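PDB 6Z0C: maquette-3 from Escherichia coli, which is a computationally designed four-helix bundle with no known natural function, apparently built to hold a network of charged side chains buried in its hydrophobic core. Local coordinates for residues R43-K48 against G152-E157; S56-Q61 against E144-G149; L62-K67 against L133-K138. One frame throughout, in Å; residues are numbered along the deposited sequence.

Overall arrangement
The three contacts lie toward one end of a long four-helix bundle made of helices 4-48, 52-99, 105-144 and 152-194. Contact 1 joins the end of the first helix to the start of the last. Contact 2, its centre about 9 Å from that of contact 1, sets the loop after helix 105-144 against helix 52-99, and Leu-58 of contact 2 packs on both Ala-45 and Leu-155 of contact 1. Contact 3 lies deeper, about 13 Å from contact 2 and 17 Å from contact 1 between centres; it contains two buried glutamates, Glu-65 and Glu-136, in a cluster of charges. Along the chain the three are nested, contact 3 innermost. The potassium site of Gly-101, Gly-103 and Gln-200 belongs to the other end of the bundle.

Contact 1 of 3, residues R43-K48 against G152-E157; sequences REASEK and GDELRE
Glu-154 lays its CG against Ala-45 and its OE2 against the aliphatic part of Lys-48. CG of Glu-154 lies between its own backbone N and carbonyl carbon (chi1 59°) and meets the methyl CB of Ala-45 at 4.1 Å. A bend at chi2 (-103°) then turns the carboxylate along the side of Lys-48, whose CD is 3.7 Å from Glu-154 OE2; the two side chains pass at a slant. The opposite charges come near without forming a salt bridge, Lys-48 NZ standing 4.2 Å from Glu-154 OE1, and the same ammonium makes a long ion pair with Glu-44 on its own helix. A water does the polar joining: it donates to Ala-45 O at 2.7 Å and to Glu-154 OE2 at 3.1 Å, tying the carboxylate to the backbone of the facing helix. Leu-155 CD2 also approaches Ala-45 CB at 4.3 Å. This is antiparallel helix packing at one end of a four-helix bundle, the end of helix 4-48 beside the start of helix 152-194, with segment axes at 157° and 10.1 Å apart at their closest. Leu-58 of helix 52-99 packs on both Ala-45 and Leu-155, while Lys-55 bonds to Ser-46 O.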
loop_
_atom_site.group_PDB
_atom_site.type_symbol
_atom_site.label_atom_id
_atom_site.label_comp_id
_atom_site.label_asym_id
_atom_site.label_seq_id
_atom_site.Cartn_x
_atom_site.Cartn_y
_atom_site.Cartn_z
ATOM N N ARG A 43 -23.474 9.208 6.439
ATOM C CA ARG A 43 -24.360 9.229 7.631
ATOM C C ARG A 43 -25.382 10.365 7.479
ATOM O O ARG A 43 -26.577 10.111 7.697
ATOM C CB ARG A 43 -23.542 9.367 8.920
ATOM C CG ARG A 43 -24.381 9.369 10.191
ATOM C CD ARG A 43 -25.214 8.110 10.338
ATOM N NE ARG A 43 -26.098 8.149 11.493
ATOM C CZ ARG A 43 -25.838 7.623 12.687
ATOM N NH1 ARG A 43 -24.691 7.004 12.922
ATOM N NH2 ARG A 43 -26.737 7.728 13.651
ATOM N N GLU A 44 -24.931 11.564 7.104
ATOM C CA GLU A 44 -25.807 12.751 6.910
ATOM C C GLU A 44 -26.832 12.449 5.809
ATOM O O GLU A 44 -28.031 12.676 6.052
ATOM C CB GLU A 44 -24.981 13.993 6.577
ATOM C CG GLU A 44 -25.835 15.223 6.309
ATOM C CD GLU A 44 -25.148 16.563 6.519
ATOM O OE1 GLU A 44 -23.957 16.574 6.884
ATOM O OE2 GLU A 44 -25.815 17.597 6.325
ATOM N N ALA A 45 -26.383 11.953 4.651
ATOM C CA ALA A 45 -27.254 11.602 3.501
ATOM C C ALA A 45 -28.280 10.546 3.937
ATOM O O ALA A 45 -29.458 10.684 3.580
ATOM C CB ALA A 45 -26.424 11.127 2.335
ATOM N N SER A 46 -27.841 9.537 4.691
ATOM C CA SER A 46 -28.690 8.442 5.234
ATOM C C SER A 46 -29.783 9.011 6.152
ATOM O O SER A 46 -30.948 8.583 6.026
ATOM C CB SER A 46 -27.853 7.430 5.958
ATOM O OG SER A 46 -28.659 6.348 6.389
ATOM N N GLU A 47 -29.420 9.935 7.047
ATOM C CA GLU A 47 -30.357 10.570 8.016
ATOM C C GLU A 47 -31.427 11.361 7.252
ATOM O O GLU A 47 -32.592 11.333 7.681
ATOM C CB GLU A 47 -29.606 11.481 8.991
ATOM C CG GLU A 47 -28.679 10.749 9.946
ATOM C CD GLU A 47 -29.351 9.839 10.960
ATOM O OE1 GLU A 47 -28.686 8.898 11.429
ATOM O OE2 GLU A 47 -30.531 10.071 11.279
ATOM N N LYS A 48 -31.045 12.023 6.154
ATOM C CA LYS A 48 -31.913 12.944 5.365
ATOM C C LYS A 48 -32.814 12.176 4.385
ATOM O O LYS A 48 -33.889 12.707 4.048
ATOM C CB LYS A 48 -31.057 13.923 4.557
ATOM C CG LYS A 48 -30.450 15.076 5.341
ATOM C CD LYS A 48 -29.346 15.777 4.580
ATOM C CE LYS A 48 -29.579 17.264 4.435
ATOM N NZ LYS A 48 -28.522 17.899 3.612
ATOM N N GLY A 152 -30.645 14.552 -4.120
ATOM C CA GLY A 152 -29.846 14.753 -5.346
ATOM C C GLY A 152 -28.511 15.427 -5.074
ATOM O O GLY A 152 -27.477 14.882 -5.507
ATOM N N ASP A 153 -28.527 16.560 -4.364
ATOM C CA ASP A 153 -27.339 17.429 -4.138
ATOM C C ASP A 153 -26.281 16.679 -3.319
ATOM O O ASP A 153 -25.126 16.610 -3.787
ATOM C CB ASP A 153 -27.730 18.748 -3.467
ATOM C CG ASP A 153 -28.340 19.765 -4.420
ATOM O OD1 ASP A 153 -28.436 19.459 -5.628
ATOM O OD2 ASP A 153 -28.709 20.858 -3.945
ATOM N N GLU A 154 -26.649 16.149 -2.149
ATOM C CA GLU A 154 -25.690 15.470 -1.232
ATOM C C GLU A 154 -25.185 14.180 -1.895
ATOM O O GLU A 154 -23.999 13.848 -1.711
ATOM C CB GLU A 154 -26.296 15.215 0.154
ATOM C CG GLU A 154 -27.556 14.364 0.167
ATOM C CD GLU A 154 -28.856 15.129 0.367
ATOM O OE1 GLU A 154 -29.004 16.219 -0.226
ATOM O OE2 GLU A 154 -29.720 14.629 1.115
ATOM N N LEU A 155 -26.027 13.487 -2.662
ATOM C CA LEU A 155 -25.626 12.216 -3.325
ATOM C C LEU A 155 -24.610 12.524 -4.433
ATOM O O LEU A 155 -23.649 11.745 -4.575
ATOM C CB LEU A 155 -26.868 11.481 -3.841
ATOM C CG LEU A 155 -27.831 11.001 -2.753
ATOM C CD1 LEU A 155 -29.072 10.364 -3.354
ATOM C CD2 LEU A 155 -27.152 10.027 -1.803
ATOM N N ARG A 156 -24.778 13.640 -5.153
ATOM C CA ARG A 156 -23.828 14.081 -6.210
ATOM C C ARG A 156 -22.488 14.452 -5.558
ATOM O O ARG A 156 -21.444 14.091 -6.126
ATOM C CB ARG A 156 -24.405 15.243 -7.029
ATOM C CG ARG A 156 -24.027 15.204 -8.504
ATOM C CD ARG A 156 -24.839 16.169 -9.350
ATOM N NE ARG A 156 -24.160 17.445 -9.544
ATOM C CZ ARG A 156 -23.423 17.778 -10.604
ATOM N NH1 ARG A 156 -23.254 16.933 -11.610
ATOM N NH2 ARG A 156 -22.856 18.972 -10.657
ATOM N N GLU A 157 -22.512 15.128 -4.404
ATOM C CA GLU A 157 -21.287 15.477 -3.629
ATOM C C GLU A 157 -20.603 14.192 -3.145
ATOM O O GLU A 157 -19.361 14.124 -3.198
ATOM C CB GLU A 157 -21.623 16.399 -2.452
ATOM C CG GLU A 157 -21.844 17.841 -2.868
ATOM C CD GLU A 157 -20.701 18.433 -3.674
ATOM O OE1 GLU A 157 -20.862 18.579 -4.905
ATOM O OE2 GLU A 157 -19.649 18.733 -3.073
HETATM O O HOH W 1 -30.257 11.594 1.112
#

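Contact 2 of 3, residues S56-Q61 against E144-G149; sequences SVLQKQ and ETILGG
Ile-146 drives its terminal methyl at Val-57 and Leu-58, and the contact between the two segments is wholly apolar. Val-57 and Ile-146 reach for each other tip to tip, CG1 of the valine 3.9 Å from CD1 of the isoleucine. Two torsions deliver this meeting: Val-57 holds CG1 anti to its backbone N (chi1 162°), and Ile-146 sets CG1 between N and the carbonyl carbon (chi1 61°), from where the extended chain carries CD1 outward. The same CD1 is 4.4 Å from Leu-58 CD2, a looser touch, so one methyl serves two residues on adjacent positions of the helix. Phe-139 extends the apolar surface around Val-57, and Leu-155 and Leu-158 do so around Leu-58.

Polar interactions hold the backbone that carries these side chains. Ile-146 O accepts a hydrogen bond from Lys-54 NZ, which fastens the loop to helix 52-99 a turn before Val-57, and Thr-145 OG1 donates a hydrogen bond to Leu-142 O in the preceding helix. On the helical side, Gln-61 N bonds to Val-57 O at 3.2 Å.

Beyond Leu-147 the chain leaves through Gly-148 and Gly-149, both with positive phi. Here a glycine-rich loop joins helices 105-144 and 152-194 of a single-chain four-helix bundle, with buried Ile-146 packed against helix 52-99 near that end.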
loop_
_atom_site.group_PDB
_atom_site.type_symbol
_atom_site.label_atom_id
_atom_site.label_comp_id
_atom_site.label_asym_id
_atom_site.label_seq_id
_atom_site.Cartn_x
_atom_site.Cartn_y
_atom_site.Cartn_z
ATOM N N SER A 56 -31.810 2.610 2.458
ATOM C CA SER A 56 -31.322 1.208 2.503
ATOM C C SER A 56 -29.912 1.114 1.904
ATOM O O SER A 56 -29.035 0.517 2.557
ATOM C CB SER A 56 -32.277 0.285 1.798
ATOM O OG SER A 56 -31.733 -1.024 1.721
ATOM N N VAL A 57 -29.710 1.667 0.703
ATOM C CA VAL A 57 -28.408 1.633 -0.030
ATOM C C VAL A 57 -27.343 2.346 0.813
ATOM O O VAL A 57 -26.249 1.769 1.012
ATOM C CB VAL A 57 -28.529 2.259 -1.432
ATOM C CG1 VAL A 57 -27.172 2.633 -2.013
ATOM C CG2 VAL A 57 -29.292 1.351 -2.387
ATOM N N LEU A 58 -27.651 3.556 1.285
ATOM C CA LEU A 58 -26.699 4.411 2.043
ATOM C C LEU A 58 -26.333 3.739 3.373
ATOM O O LEU A 58 -25.133 3.731 3.711
ATOM C CB LEU A 58 -27.327 5.790 2.270
ATOM C CG LEU A 58 -27.591 6.609 1.006
ATOM C CD1 LEU A 58 -28.393 7.860 1.333
ATOM C CD2 LEU A 58 -26.291 6.974 0.304
ATOM N N GLN A 59 -27.319 3.196 4.095
ATOM C CA GLN A 59 -27.105 2.567 5.430
ATOM C C GLN A 59 -26.218 1.322 5.289
ATOM O O GLN A 59 -25.308 1.157 6.116
ATOM C CB GLN A 59 -28.431 2.232 6.118
ATOM C CG GLN A 59 -28.842 3.280 7.142
ATOM C CD GLN A 59 -30.221 3.067 7.714
ATOM O OE1 GLN A 59 -30.953 2.164 7.316
ATOM N NE2 GLN A 59 -30.589 3.913 8.664
ATOM N N LYS A 60 -26.451 0.471 4.292
ATOM C CA LYS A 60 -25.675 -0.797 4.183
ATOM C C LYS A 60 -24.238 -0.453 3.759
ATOM O O LYS A 60 -23.317 -1.131 4.247
ATOM C CB LYS A 60 -26.410 -1.846 3.338
ATOM C CG LYS A 60 -26.463 -1.633 1.835
ATOM C CD LYS A 60 -27.005 -2.854 1.099
ATOM C CE LYS A 60 -27.981 -2.526 -0.013
ATOM N NZ LYS A 60 -27.308 -1.898 -1.174
ATOM N N GLN A 61 -24.028 0.610 2.972
ATOM C CA GLN A 61 -22.663 1.062 2.580
ATOM C C GLN A 61 -21.931 1.639 3.800
ATOM O O GLN A 61 -20.702 1.459 3.891
ATOM C CB GLN A 61 -22.712 2.086 1.447
ATOM C CG GLN A 61 -21.344 2.640 1.066
ATOM C CD GLN A 61 -20.371 1.579 0.610
ATOM O OE1 GLN A 61 -20.754 0.482 0.201
ATOM N NE2 GLN A 61 -19.089 1.903 0.677
ATOM N N GLU A 144 -24.802 5.660 -8.510
ATOM C CA GLU A 144 -25.241 6.269 -9.797
ATOM C C GLU A 144 -26.745 6.050 -10.026
ATOM O O GLU A 144 -27.365 6.930 -10.647
ATOM C CB GLU A 144 -24.435 5.695 -10.960
ATOM C CG GLU A 144 -23.069 6.332 -11.104
ATOM C CD GLU A 144 -22.209 5.715 -12.190
ATOM O OE1 GLU A 144 -21.674 6.473 -13.014
ATOM O OE2 GLU A 144 -22.065 4.479 -12.203
ATOM N N THR A 145 -27.310 4.926 -9.570
ATOM C CA THR A 145 -28.719 4.537 -9.853
ATOM C C THR A 145 -29.690 5.349 -8.985
ATOM O O THR A 145 -30.883 5.370 -9.334
ATOM C CB THR A 145 -28.971 3.035 -9.664
ATOM O OG1 THR A 145 -28.860 2.709 -8.277
ATOM C CG2 THR A 145 -28.029 2.170 -10.472
ATOM N N ILE A 146 -29.213 5.984 -7.906
ATOM C CA ILE A 146 -30.077 6.718 -6.931
ATOM C C ILE A 146 -29.766 8.223 -6.947
ATOM O O ILE A 146 -30.281 8.925 -6.054
ATOM C CB ILE A 146 -29.948 6.115 -5.517
ATOM C CG1 ILE A 146 -28.519 6.195 -4.972
ATOM C CG2 ILE A 146 -30.482 4.692 -5.500
ATOM C CD1 ILE A 146 -28.435 6.070 -3.469
ATOM N N LEU A 147 -28.992 8.713 -7.922
ATOM C CA LEU A 147 -28.734 10.168 -8.112
ATOM C C LEU A 147 -30.039 10.873 -8.502
ATOM O O LEU A 147 -30.955 10.191 -9.006
ATOM C CB LEU A 147 -27.675 10.377 -9.200
ATOM C CG LEU A 147 -26.278 9.843 -8.897
ATOM C CD1 LEU A 147 -25.357 10.090 -10.082
ATOM C CD2 LEU A 147 -25.703 10.465 -7.632
ATOM N N GLY A 148 -30.105 12.191 -8.287
ATOM C CA GLY A 148 -31.270 13.034 -8.626
ATOM C C GLY A 148 -32.389 12.881 -7.612
ATOM O O GLY A 148 -32.145 12.268 -6.550
ATOM N N GLY A 149 -33.573 13.419 -7.927
ATOM C CA GLY A 149 -34.754 13.437 -7.039
ATOM C C GLY A 149 -34.416 14.009 -5.673
ATOM O O GLY A 149 -33.584 14.940 -5.608
#

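Contact 3 of 3, residues L62-K67 against L133-K138; sequences LELEEK and LEDEEK
The carboxylates of Glu-65 and Glu-136 approach each other oxygen to oxygen, OE2 of the first 4.2 Å from OE1 of the second, without stacking; their planes are turned 37° apart. This pair belongs to a charged cluster buried in the core of a four-helix bundle, and lysines from the other two helices lie between the like charges. Lys-35 NZ makes salt bridges to Glu-65 OE2 and Glu-136 OE1, while Lys-162 NZ joins Glu-65 OE2 to Glu-136 OE2. The four residues come one from each helix, so the cluster ties all four helices together at this level. Its two positive and two negative groups would largely balance, consistent with a design that places charges in a hydrophobic interior.

The helices stand well apart here, the CA atoms of Glu-65 and Glu-136 being 9.5 Å from each other. Both side chains are bent at chi2, which turns the carboxylates toward each other across the gap, and the lysines do the bridging. Glu-136 starts with CG anti to its carbonyl carbon (chi1 -63°) before its bend (chi2 -75°), and the two chains cross at about a right angle. The other oxygen of Glu-65, OE1, accepts a hydrogen bond from Gln-61 NE2 one turn earlier, which helps fix the rotation of that carboxylate. Ile-39 and Leu-42 touch the side chain of Glu-65; Val-165, with Gln-68 and Gln-169, touches that of Glu-136.

Closer to the surface, Leu-64 and Asp-135 both start toward the facing helix, and Gln-68 also lies against Asp-135. The two give more than half of the surface buried between the segments, though by a loose touch. Asp-135 OD2 makes a salt bridge to Lys-131 NZ on its own helix, and Leu-64 CD1 stands 4.5 Å from that same Asp-135 OD2.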
loop_
_atom_site.group_PDB
_atom_site.type_symbol
_atom_site.label_atom_id
_atom_site.label_comp_id
_atom_site.label_asym_id
_atom_site.label_seq_id
_atom_site.Cartn_x
_atom_site.Cartn_y
_atom_site.Cartn_z
ATOM N N LEU A 62 -22.654 2.315 4.693
ATOM C CA LEU A 62 -22.097 2.912 5.937
ATOM C C LEU A 62 -21.394 1.821 6.761
ATOM O O LEU A 62 -20.261 2.071 7.228
ATOM C CB LEU A 62 -23.243 3.575 6.709
ATOM C CG LEU A 62 -22.853 4.510 7.851
ATOM C CD1 LEU A 62 -21.815 5.537 7.418
ATOM C CD2 LEU A 62 -24.088 5.206 8.393
ATOM N N GLU A 63 -22.018 0.645 6.905
ATOM C CA GLU A 63 -21.445 -0.519 7.644
ATOM C C GLU A 63 -20.124 -0.961 6.996
ATOM O O GLU A 63 -19.150 -1.194 7.737
ATOM C CB GLU A 63 -22.407 -1.708 7.655
ATOM C CG GLU A 63 -23.772 -1.392 8.235
ATOM C CD GLU A 63 -24.595 -2.616 8.602
ATOM O OE1 GLU A 63 -25.560 -2.463 9.375
ATOM O OE2 GLU A 63 -24.269 -3.720 8.116
ATOM N N LEU A 64 -20.101 -1.098 5.669
ATOM C CA LEU A 64 -18.903 -1.536 4.896
ATOM C C LEU A 64 -17.789 -0.498 5.078
ATOM O O LEU A 64 -16.626 -0.895 5.214
ATOM C CB LEU A 64 -19.287 -1.723 3.422
ATOM C CG LEU A 64 -18.138 -1.803 2.413
ATOM C CD1 LEU A 64 -17.121 -2.872 2.793
ATOM C CD2 LEU A 64 -18.671 -2.072 1.009
ATOM N N GLU A 65 -18.147 0.785 5.109
ATOM C CA GLU A 65 -17.188 1.918 5.198
ATOM C C GLU A 65 -16.323 1.787 6.462
ATOM O O GLU A 65 -15.096 2.016 6.372
ATOM C CB GLU A 65 -17.953 3.242 5.177
ATOM C CG GLU A 65 -17.194 4.359 4.495
ATOM C CD GLU A 65 -17.109 4.262 2.985
ATOM O OE1 GLU A 65 -18.151 4.017 2.346
ATOM O OE2 GLU A 65 -16.001 4.453 2.452
ATOM N N GLU A 66 -16.925 1.437 7.601
ATOM C CA GLU A 66 -16.205 1.331 8.901
ATOM C C GLU A 66 -15.145 0.226 8.794
ATOM O O GLU A 66 -14.030 0.423 9.318
ATOM C CB GLU A 66 -17.189 1.094 10.047
ATOM C CG GLU A 66 -18.031 2.316 10.390
ATOM C CD GLU A 66 -17.305 3.456 11.093
ATOM O OE1 GLU A 66 -17.908 4.544 11.224
ATOM O OE2 GLU A 66 -16.147 3.260 11.516
ATOM N N LYS A 67 -15.469 -0.875 8.107
ATOM C CA LYS A 67 -14.543 -2.019 7.878
ATOM C C LYS A 67 -13.362 -1.564 7.012
ATOM O O LYS A 67 -12.224 -1.969 7.313
ATOM C CB LYS A 67 -15.288 -3.186 7.223
ATOM C CG LYS A 67 -16.370 -3.816 8.089
ATOM C CD LYS A 67 -17.239 -4.812 7.352
ATOM C CE LYS A 67 -18.573 -5.030 8.035
ATOM N NZ LYS A 67 -19.285 -6.205 7.483
ATOM N N LEU A 133 -10.576 -1.254 -3.695
ATOM C CA LEU A 133 -10.813 -0.523 -4.968
ATOM C C LEU A 133 -12.030 -1.118 -5.690
ATOM O O LEU A 133 -12.888 -0.337 -6.143
ATOM C CB LEU A 133 -9.541 -0.610 -5.815
ATOM C CG LEU A 133 -9.565 0.113 -7.159
ATOM C CD1 LEU A 133 -9.920 1.581 -6.993
ATOM C CD2 LEU A 133 -8.217 -0.032 -7.846
ATOM N N GLU A 134 -12.120 -2.448 -5.769
ATOM C CA GLU A 134 -13.269 -3.159 -6.393
ATOM C C GLU A 134 -14.564 -2.766 -5.675
ATOM O O GLU A 134 -15.545 -2.451 -6.366
ATOM C CB GLU A 134 -13.076 -4.674 -6.352
ATOM C CG GLU A 134 -12.135 -5.179 -7.424
ATOM C CD GLU A 134 -11.971 -6.687 -7.433
ATOM O OE1 GLU A 134 -13.004 -7.387 -7.497
ATOM O OE2 GLU A 134 -10.820 -7.154 -7.359
ATOM N N ASP A 135 -14.559 -2.783 -4.340
ATOM C CA ASP A 135 -15.740 -2.456 -3.497
ATOM C C ASP A 135 -16.148 -0.988 -3.717
ATOM O O ASP A 135 -17.369 -0.716 -3.747
ATOM C CB ASP A 135 -15.467 -2.780 -2.024
ATOM C CG ASP A 135 -15.396 -4.272 -1.731
ATOM O OD1 ASP A 135 -15.841 -5.069 -2.581
ATOM O OD2 ASP A 135 -14.897 -4.627 -0.655
ATOM N N GLU A 136 -15.181 -0.078 -3.880
ATOM C CA GLU A 136 -15.455 1.360 -4.151
ATOM C C GLU A 136 -16.137 1.485 -5.519
ATOM O O GLU A 136 -17.149 2.196 -5.606
ATOM C CB GLU A 136 -14.182 2.207 -4.107
ATOM C CG GLU A 136 -13.508 2.236 -2.747
ATOM C CD GLU A 136 -14.168 3.085 -1.672
ATOM O OE1 GLU A 136 -13.469 3.428 -0.701
ATOM O OE2 GLU A 136 -15.372 3.390 -1.792
ATOM N N GLU A 137 -15.608 0.802 -6.539
ATOM C CA GLU A 137 -16.165 0.805 -7.918
ATOM C C GLU A 137 -17.603 0.272 -7.905
ATOM O O GLU A 137 -18.443 0.839 -8.629
ATOM C CB GLU A 137 -15.295 -0.031 -8.856
ATOM C CG GLU A 137 -13.972 0.628 -9.173
ATOM C CD GLU A 137 -13.071 -0.177 -10.088
ATOM O OE1 GLU A 137 -12.403 0.442 -10.929
ATOM O OE2 GLU A 137 -13.031 -1.413 -9.949
ATOM N N LYS A 138 -17.870 -0.782 -7.128
ATOM C CA LYS A 138 -19.221 -1.394 -7.017
ATOM C C LYS A 138 -20.184 -0.392 -6.379
ATOM O O LYS A 138 -21.320 -0.265 -6.869
ATOM C CB LYS A 138 -19.189 -2.677 -6.186
ATOM C CG LYS A 138 -18.594 -3.884 -6.890
ATOM C CD LYS A 138 -18.618 -5.123 -6.034
ATOM C CE LYS A 138 -18.002 -6.320 -6.723
ATOM N NZ LYS A 138 -17.656 -7.379 -5.747
#